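Local atomic coordinates of histidinol-phosphatase (Listeria monocytogenes serotype 4b str. H7858, PDB entry 6NLR), a protein that probably hydrolyses histidinol phosphate to histidinol and phosphate in histidine biosynthesis, using a trinuclear metal centre of the PHP family. Residues A[41-50]-A[97-107]; A[134-142]-A[184-192]. All blocks are in the same frame, centred on the assembly; numbering follows the deposited sequence.

How the interactions relate
Interaction 1 (41-50 with 97-107) and interaction 2 (134-142 with 184-192) lie in the same PHP domain, follow one another along the chain and do not touch; their centres are about 23 Å apart. Interaction 1 is the more buried: it joins the segments that leave two neighbouring parallel strands, 34-40 and 87-95, and its side chains meet through aromatic rings, methyl groups and a serine CB, with polar bonds kept mainly within each segment. Interaction 2 is partly buried and combines phenylalanine packing with a lysine-carbonyl hydrogen bond and three bridging waters. Its Asp135 end approaches the metal centre, whereas Phe191 at its other end is exposed.

Interaction 1: residues A[41-50]-A[97-107]; sequences APLSSEFMKN and LIGYEDFTRDF
With CG anti to its backbone N (chi1 174°), Phe47 brings its ring edge to the face of Tyr100, whose own CG, anti to the carbonyl carbon (chi1 -66°), puts that ring beside the short helix. The rings form a T-shaped stack, planes 87° apart, with CD1 of Phe47 3.9 Å from CE1 of Tyr100. Phe47 CB also lies over the centre of that face. Leu97 sends CD2 over the Phe47 ring, 3.8 Å from its centroid, a CH-pi contact for which a branched methyl end is well shaped. Ser44 suits its place twice over: its CB lies over the face of Phe103, 3.6 Å from the ring centroid, while its OG caps the short helix by accepting from Phe47 N at 2.8 Å, in a nearly straight bond. Nearby, Phe107 receives Ala41 CB at its CE2 (3.8 Å). Asn50 ND2 approaches Tyr100 OH and donates to Glu46 O at 2.9 Å. Phe124 and Phe131 extend the aromatic cluster around Phe47. Tyr100 is itself the N-cap residue of helix 101-111, so the contact packs two helix starts together beyond parallel strands 34-40 and 87-95, an arrangement of the barrel-like PHP fold.

Interaction 2: residues A[134-142]-A[184-192]; sequences IDFSAEDYN and LCQKFQQFF. Unlike the reference sequence in segment 134-142: Ile134 (reference Leu).
Lys187 and Asp135 meet along an extended lysine chain. From CB, the Lys187 chain runs out with CG anti to the backbone N (chi1 179°), and this CG lies over one face of the Phe188 ring. CD then reaches Asp135 CB at 3.7 Å, CE passes 3.6 Å from Asp135 O, and NZ donates to that carbonyl in its plane, on a lone pair, at 2.9 Å. A water accepts from NZ and can donate to nearby Asp135 OD2, so it probably mediates between the opposite charges, which form no direct salt bridge. Lysine fits here because its methylenes pack while its ammonium reaches the backbone. The other face of Phe188 lies flat against the Ser137-Ala138 peptide, and small Ala138 lets it come close: Ala138 N is 3.4 Å above the ring plane. Ala138 CB turns to the face of Phe191, 3.5 Å from its CG. Farther along, the Tyr141 edge meets Phe192, whose CE1 is 3.9 Å from Tyr141 CD2. The side chain of Asp135 lies about 4 Å from a bound sulfate and about 5 Å from a manganese ion. Thus the loop after strand 178-179 packs on the start of helix 138-149, while Tyr141 and Cys185 reach helix 152-168.

Interaction 1: residues A[41-50]-A[97-107]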
# COMPACT_ATOMS: atom_id res chain seq x y z
N ALA A 41 7.54 -4.69 -4.88
CA ALA A 41 8.76 -5.53 -4.77
C ALA A 41 8.41 -6.94 -5.23
O ALA A 41 7.31 -7.40 -4.94
CB ALA A 41 9.29 -5.55 -3.37
N PRO A 42 9.31 -7.66 -5.92
CA PRO A 42 9.11 -9.08 -6.23
C PRO A 42 8.73 -9.94 -5.01
O PRO A 42 9.29 -9.73 -3.94
CB PRO A 42 10.48 -9.52 -6.78
CG PRO A 42 11.07 -8.25 -7.36
CD PRO A 42 10.59 -7.14 -6.43
N LEU A 43 7.77 -10.86 -5.18
CA LEU A 43 7.35 -11.77 -4.08
C LEU A 43 8.39 -12.87 -3.88
O LEU A 43 9.07 -13.20 -4.83
CB LEU A 43 5.99 -12.39 -4.38
CG LEU A 43 4.84 -11.41 -4.56
CD1 LEU A 43 3.57 -12.17 -4.90
CD2 LEU A 43 4.65 -10.58 -3.32
N SER A 44 8.52 -13.38 -2.66
CA SER A 44 9.27 -14.63 -2.35
C SER A 44 8.73 -15.76 -3.24
O SER A 44 7.49 -15.94 -3.27
CB SER A 44 9.16 -14.96 -0.88
OG SER A 44 9.19 -16.37 -0.69
N SER A 45 9.60 -16.49 -3.93
CA SER A 45 9.21 -17.70 -4.71
C SER A 45 8.66 -18.77 -3.75
O SER A 45 7.76 -19.51 -4.18
CB SER A 45 10.35 -18.22 -5.56
OG SER A 45 11.47 -18.54 -4.74
N GLU A 46 9.17 -18.86 -2.51
CA GLU A 46 8.64 -19.80 -1.48
C GLU A 46 7.20 -19.40 -1.12
O GLU A 46 6.35 -20.28 -1.01
CB GLU A 46 9.48 -19.79 -0.20
CG GLU A 46 10.80 -20.51 -0.32
CD GLU A 46 10.64 -21.97 -0.74
OE1 GLU A 46 10.01 -22.76 0.02
OE2 GLU A 46 11.10 -22.28 -1.84
N PHE A 47 6.95 -18.12 -0.89
CA PHE A 47 5.60 -17.60 -0.57
C PHE A 47 4.62 -17.98 -1.69
O PHE A 47 3.50 -18.42 -1.44
CB PHE A 47 5.68 -16.08 -0.37
CG PHE A 47 4.32 -15.47 -0.18
CD1 PHE A 47 3.72 -15.46 1.06
CD2 PHE A 47 3.62 -14.97 -1.27
CE1 PHE A 47 2.44 -14.94 1.22
CE2 PHE A 47 2.35 -14.45 -1.10
CZ PHE A 47 1.77 -14.45 0.14
N MSE A 48 5.06 -17.85 -2.93
CA MSE A 48 4.21 -18.07 -4.09
C MSE A 48 3.86 -19.55 -4.28
O MSE A 48 2.91 -19.86 -4.99
CB MSE A 48 4.91 -17.51 -5.34
CG MSE A 48 4.94 -15.99 -5.37
SE MSE A 48 5.88 -15.34 -6.99
CE MSE A 48 4.50 -14.57 -8.13
N LYS A 49 4.59 -20.48 -3.65
CA LYS A 49 4.19 -21.88 -3.65
C LYS A 49 3.04 -22.13 -2.66
O LYS A 49 2.50 -23.24 -2.69
CB LYS A 49 5.33 -22.81 -3.21
CG LYS A 49 6.56 -22.76 -4.09
CD LYS A 49 7.74 -23.46 -3.48
CE LYS A 49 9.04 -23.16 -4.21
NZ LYS A 49 10.10 -24.08 -3.75
N ASN A 50 2.74 -21.18 -1.77
CA ASN A 50 1.89 -21.44 -0.58
C ASN A 50 0.61 -20.61 -0.67
O ASN A 50 0.04 -20.32 0.39
CB ASN A 50 2.67 -21.22 0.71
CG ASN A 50 3.66 -22.35 0.95
OD1 ASN A 50 3.26 -23.47 1.23
ND2 ASN A 50 4.94 -22.07 0.76
N LEU A 97 5.01 -10.02 4.25
CA LEU A 97 4.64 -11.45 4.04
C LEU A 97 4.78 -12.18 5.38
O LEU A 97 5.93 -12.42 5.84
CB LEU A 97 5.55 -12.03 2.95
CG LEU A 97 5.45 -11.37 1.57
CD1 LEU A 97 6.45 -11.99 0.61
CD2 LEU A 97 4.04 -11.45 0.99
N ILE A 98 3.65 -12.47 6.01
CA ILE A 98 3.57 -13.12 7.35
C ILE A 98 4.30 -14.47 7.26
O ILE A 98 3.97 -15.27 6.36
CB ILE A 98 2.11 -13.26 7.79
CG1 ILE A 98 1.47 -11.89 8.00
CG2 ILE A 98 1.98 -14.14 9.04
CD1 ILE A 98 -0.03 -11.88 7.88
N GLY A 99 5.31 -14.67 8.10
CA GLY A 99 6.13 -15.88 8.15
C GLY A 99 7.31 -15.83 7.19
O GLY A 99 8.06 -16.80 7.18
N TYR A 100 7.49 -14.76 6.40
CA TYR A 100 8.62 -14.64 5.44
C TYR A 100 9.47 -13.39 5.72
O TYR A 100 10.04 -12.81 4.76
CB TYR A 100 8.08 -14.68 4.01
CG TYR A 100 7.48 -16.01 3.64
CD1 TYR A 100 6.18 -16.31 4.02
CD2 TYR A 100 8.20 -16.98 2.98
CE1 TYR A 100 5.61 -17.53 3.72
CE2 TYR A 100 7.64 -18.20 2.66
CZ TYR A 100 6.34 -18.48 3.04
OH TYR A 100 5.77 -19.68 2.76
N GLU A 101 9.59 -12.98 6.99
CA GLU A 101 10.39 -11.80 7.40
C GLU A 101 11.84 -11.97 6.93
O GLU A 101 12.44 -10.96 6.52
CB GLU A 101 10.31 -11.58 8.92
CG GLU A 101 8.94 -11.09 9.34
CD GLU A 101 8.80 -10.66 10.78
OE1 GLU A 101 9.78 -10.84 11.58
OE2 GLU A 101 7.70 -10.13 11.11
N ASP A 102 12.40 -13.18 6.97
CA ASP A 102 13.80 -13.42 6.55
C ASP A 102 13.95 -13.01 5.08
O ASP A 102 14.92 -12.31 4.76
CB ASP A 102 14.27 -14.86 6.77
CG ASP A 102 14.39 -15.25 8.24
OD1 ASP A 102 14.24 -14.36 9.09
OD2 ASP A 102 14.62 -16.46 8.52
N PHE A 103 13.03 -13.44 4.21
CA PHE A 103 13.07 -13.08 2.77
C PHE A 103 13.04 -11.55 2.66
O PHE A 103 13.85 -10.97 1.95
CB PHE A 103 11.92 -13.70 1.96
CG PHE A 103 11.73 -13.03 0.63
CD1 PHE A 103 12.53 -13.35 -0.45
CD2 PHE A 103 10.81 -11.99 0.49
CE1 PHE A 103 12.39 -12.69 -1.66
CE2 PHE A 103 10.66 -11.33 -0.72
CZ PHE A 103 11.45 -11.68 -1.79
N THR A 104 12.11 -10.90 3.34
CA THR A 104 11.89 -9.45 3.17
C THR A 104 13.13 -8.69 3.66
O THR A 104 13.56 -7.77 2.97
CB THR A 104 10.59 -9.03 3.86
OG1 THR A 104 9.55 -9.87 3.34
CG2 THR A 104 10.28 -7.57 3.65
N ARG A 105 13.67 -9.09 4.80
CA ARG A 105 14.88 -8.49 5.43
C ARG A 105 16.05 -8.63 4.45
O ARG A 105 16.77 -7.63 4.24
CB ARG A 105 15.14 -9.13 6.80
CG ARG A 105 16.33 -8.56 7.57
CD ARG A 105 16.65 -9.29 8.86
NE ARG A 105 15.45 -9.45 9.66
CZ ARG A 105 14.82 -10.60 9.89
NH1 ARG A 105 15.28 -11.76 9.43
NH2 ARG A 105 13.71 -10.60 10.62
N ASP A 106 16.25 -9.82 3.86
CA ASP A 106 17.37 -10.07 2.90
C ASP A 106 17.18 -9.18 1.67
O ASP A 106 18.16 -8.61 1.20
CB ASP A 106 17.46 -11.54 2.51
CG ASP A 106 17.94 -12.44 3.64
OD1 ASP A 106 18.35 -11.91 4.71
OD2 ASP A 106 17.90 -13.68 3.45
N PHE A 107 15.95 -9.04 1.18
CA PHE A 107 15.64 -8.22 -0.01
C PHE A 107 15.99 -6.75 0.31
O PHE A 107 16.68 -6.08 -0.49
CB PHE A 107 14.19 -8.39 -0.45
CG PHE A 107 13.79 -7.42 -1.54
CD1 PHE A 107 14.01 -7.71 -2.87
CD2 PHE A 107 13.26 -6.18 -1.22
CE1 PHE A 107 13.69 -6.80 -3.86
CE2 PHE A 107 12.91 -5.28 -2.21
CZ PHE A 107 13.15 -5.59 -3.52

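Interaction 2: residues A[134-142]-A[184-192]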
# COMPACT_ATOMS: atom_id res chain seq x y z
N ILE A 134 -6.14 -9.92 -0.12
CA ILE A 134 -7.07 -8.96 0.52
C ILE A 134 -7.77 -8.13 -0.56
O ILE A 134 -8.93 -7.73 -0.33
CB ILE A 134 -6.30 -8.06 1.51
CG1 ILE A 134 -5.77 -8.89 2.69
CG2 ILE A 134 -7.15 -6.88 1.97
CD1 ILE A 134 -4.61 -8.25 3.42
N ASP A 135 -7.11 -7.87 -1.70
CA ASP A 135 -7.51 -6.75 -2.59
C ASP A 135 -7.72 -7.17 -4.05
O ASP A 135 -7.90 -6.28 -4.86
CB ASP A 135 -6.51 -5.59 -2.47
CG ASP A 135 -5.10 -5.91 -2.93
OD1 ASP A 135 -4.80 -7.08 -3.18
OD2 ASP A 135 -4.29 -4.98 -3.03
N PHE A 136 -7.77 -8.46 -4.38
CA PHE A 136 -7.92 -8.87 -5.80
C PHE A 136 -9.37 -8.64 -6.26
O PHE A 136 -9.58 -7.99 -7.27
CB PHE A 136 -7.44 -10.30 -6.03
CG PHE A 136 -7.53 -10.68 -7.49
CD1 PHE A 136 -6.63 -10.17 -8.42
CD2 PHE A 136 -8.56 -11.50 -7.93
CE1 PHE A 136 -6.76 -10.49 -9.77
CE2 PHE A 136 -8.71 -11.79 -9.29
CZ PHE A 136 -7.80 -11.30 -10.19
N SER A 137 -10.35 -9.20 -5.57
CA SER A 137 -11.77 -9.04 -5.99
C SER A 137 -12.67 -9.37 -4.80
O SER A 137 -12.24 -10.14 -3.90
CB SER A 137 -12.11 -9.90 -7.20
OG SER A 137 -12.40 -11.24 -6.78
N ALA A 138 -13.88 -8.82 -4.82
CA ALA A 138 -14.88 -9.05 -3.76
C ALA A 138 -15.11 -10.55 -3.57
O ALA A 138 -15.12 -11.01 -2.41
CB ALA A 138 -16.15 -8.33 -4.12
N GLU A 139 -15.30 -11.30 -4.66
CA GLU A 139 -15.67 -12.74 -4.61
C GLU A 139 -14.46 -13.52 -4.05
O GLU A 139 -14.66 -14.42 -3.20
CB GLU A 139 -16.10 -13.25 -5.98
CG GLU A 139 -17.39 -12.60 -6.48
CD GLU A 139 -17.28 -11.26 -7.21
OE1 GLU A 139 -16.15 -10.69 -7.38
OE2 GLU A 139 -18.34 -10.78 -7.66
N ASP A 140 -13.26 -13.17 -4.49
CA ASP A 140 -12.04 -13.88 -4.04
C ASP A 140 -11.81 -13.56 -2.57
O ASP A 140 -11.43 -14.49 -1.81
CB ASP A 140 -10.86 -13.52 -4.93
CG ASP A 140 -9.60 -14.24 -4.52
OD1 ASP A 140 -9.50 -15.47 -4.84
OD2 ASP A 140 -8.76 -13.59 -3.88
N TYR A 141 -12.09 -12.32 -2.15
CA TYR A 141 -11.94 -11.89 -0.73
C TYR A 141 -12.96 -12.61 0.14
O TYR A 141 -12.61 -13.05 1.25
CB TYR A 141 -12.10 -10.37 -0.57
CG TYR A 141 -11.80 -9.83 0.80
CD1 TYR A 141 -10.55 -9.98 1.38
CD2 TYR A 141 -12.76 -9.15 1.54
CE1 TYR A 141 -10.26 -9.47 2.64
CE2 TYR A 141 -12.49 -8.62 2.79
CZ TYR A 141 -11.24 -8.79 3.35
OH TYR A 141 -10.96 -8.31 4.59
N ASN A 142 -14.20 -12.72 -0.35
CA ASN A 142 -15.29 -13.46 0.33
C ASN A 142 -14.83 -14.91 0.56
O ASN A 142 -14.89 -15.37 1.71
CB ASN A 142 -16.58 -13.46 -0.49
CG ASN A 142 -17.72 -14.06 0.30
OD1 ASN A 142 -17.78 -13.93 1.52
ND2 ASN A 142 -18.62 -14.73 -0.37
N LEU A 184 -7.25 -1.49 4.22
CA LEU A 184 -7.45 -2.18 2.91
C LEU A 184 -8.54 -3.26 3.04
O LEU A 184 -9.10 -3.66 2.02
CB LEU A 184 -6.14 -2.80 2.41
CG LEU A 184 -6.18 -3.30 0.96
CD1 LEU A 184 -6.27 -2.13 -0.02
CD2 LEU A 184 -4.95 -4.14 0.66
N CYS A 185 -8.83 -3.71 4.26
CA CYS A 185 -9.97 -4.62 4.59
C CYS A 185 -11.32 -3.98 4.22
O CYS A 185 -12.32 -4.73 4.22
CB CYS A 185 -9.94 -5.00 6.07
SG CYS A 185 -10.03 -3.59 7.22
N GLN A 186 -11.36 -2.70 3.84
CA GLN A 186 -12.62 -1.99 3.44
C GLN A 186 -12.74 -1.88 1.91
O GLN A 186 -13.74 -1.31 1.44
CB GLN A 186 -12.69 -0.59 4.06
CG GLN A 186 -12.52 -0.59 5.58
CD GLN A 186 -13.49 -1.48 6.31
OE1 GLN A 186 -13.09 -2.29 7.16
NE2 GLN A 186 -14.78 -1.34 6.01
N LYS A 187 -11.80 -2.44 1.14
CA LYS A 187 -11.80 -2.24 -0.33
C LYS A 187 -13.09 -2.78 -0.96
O LYS A 187 -13.54 -2.18 -1.94
CB LYS A 187 -10.58 -2.87 -0.99
CG LYS A 187 -10.55 -2.70 -2.50
CD LYS A 187 -9.28 -3.16 -3.14
CE LYS A 187 -9.29 -3.00 -4.65
NZ LYS A 187 -7.99 -3.44 -5.19
N PHE A 188 -13.68 -3.87 -0.42
CA PHE A 188 -14.91 -4.48 -1.01
C PHE A 188 -16.08 -4.36 -0.04
O PHE A 188 -17.04 -5.14 -0.13
CB PHE A 188 -14.61 -5.92 -1.40
CG PHE A 188 -13.46 -6.03 -2.38
CD1 PHE A 188 -13.52 -5.41 -3.63
CD2 PHE A 188 -12.32 -6.72 -2.02
CE1 PHE A 188 -12.45 -5.50 -4.50
CE2 PHE A 188 -11.27 -6.83 -2.92
CZ PHE A 188 -11.34 -6.22 -4.14
N GLN A 189 -15.97 -3.38 0.85
CA GLN A 189 -16.96 -3.01 1.89
C GLN A 189 -18.40 -3.30 1.45
O GLN A 189 -19.17 -4.01 2.17
CB GLN A 189 -16.90 -1.49 1.98
CG GLN A 189 -16.73 -1.02 3.38
CD GLN A 189 -16.33 0.42 3.42
OE1 GLN A 189 -15.73 0.77 4.40
NE2 GLN A 189 -16.67 1.24 2.42
N GLN A 190 -18.79 -2.69 0.34
CA GLN A 190 -20.22 -2.58 -0.04
C GLN A 190 -20.71 -3.95 -0.53
O GLN A 190 -21.91 -4.20 -0.43
CB GLN A 190 -20.40 -1.42 -1.03
CG GLN A 190 -19.94 -0.05 -0.49
CD GLN A 190 -20.72 0.67 0.63
OE1 GLN A 190 -21.73 0.20 1.19
NE2 GLN A 190 -20.24 1.87 0.96
N PHE A 191 -19.81 -4.84 -0.96
CA PHE A 191 -20.16 -6.23 -1.36
C PHE A 191 -20.72 -6.97 -0.15
O PHE A 191 -21.55 -7.87 -0.31
CB PHE A 191 -18.96 -6.98 -1.94
CG PHE A 191 -19.29 -8.34 -2.54
CD1 PHE A 191 -19.83 -8.44 -3.81
CD2 PHE A 191 -19.02 -9.51 -1.84
CE1 PHE A 191 -20.11 -9.68 -4.35
CE2 PHE A 191 -19.32 -10.75 -2.38
CZ PHE A 191 -19.86 -10.84 -3.64
N PHE A 192 -20.32 -6.57 1.05
CA PHE A 192 -20.74 -7.23 2.31
C PHE A 192 -21.75 -6.37 3.07
O PHE A 192 -22.08 -6.77 4.19
CB PHE A 192 -19.51 -7.51 3.18
CG PHE A 192 -18.47 -8.35 2.49
CD1 PHE A 192 -17.48 -7.77 1.71
CD2 PHE A 192 -18.55 -9.74 2.55
CE1 PHE A 192 -16.56 -8.56 1.04
CE2 PHE A 192 -17.65 -10.52 1.85
CZ PHE A 192 -16.64 -9.93 1.12
O HOH W 1 -10.47 -5.99 1.13
O HOH W 2 -5.41 -2.62 -4.23
O HOH W 3 -12.74 -7.06 6.07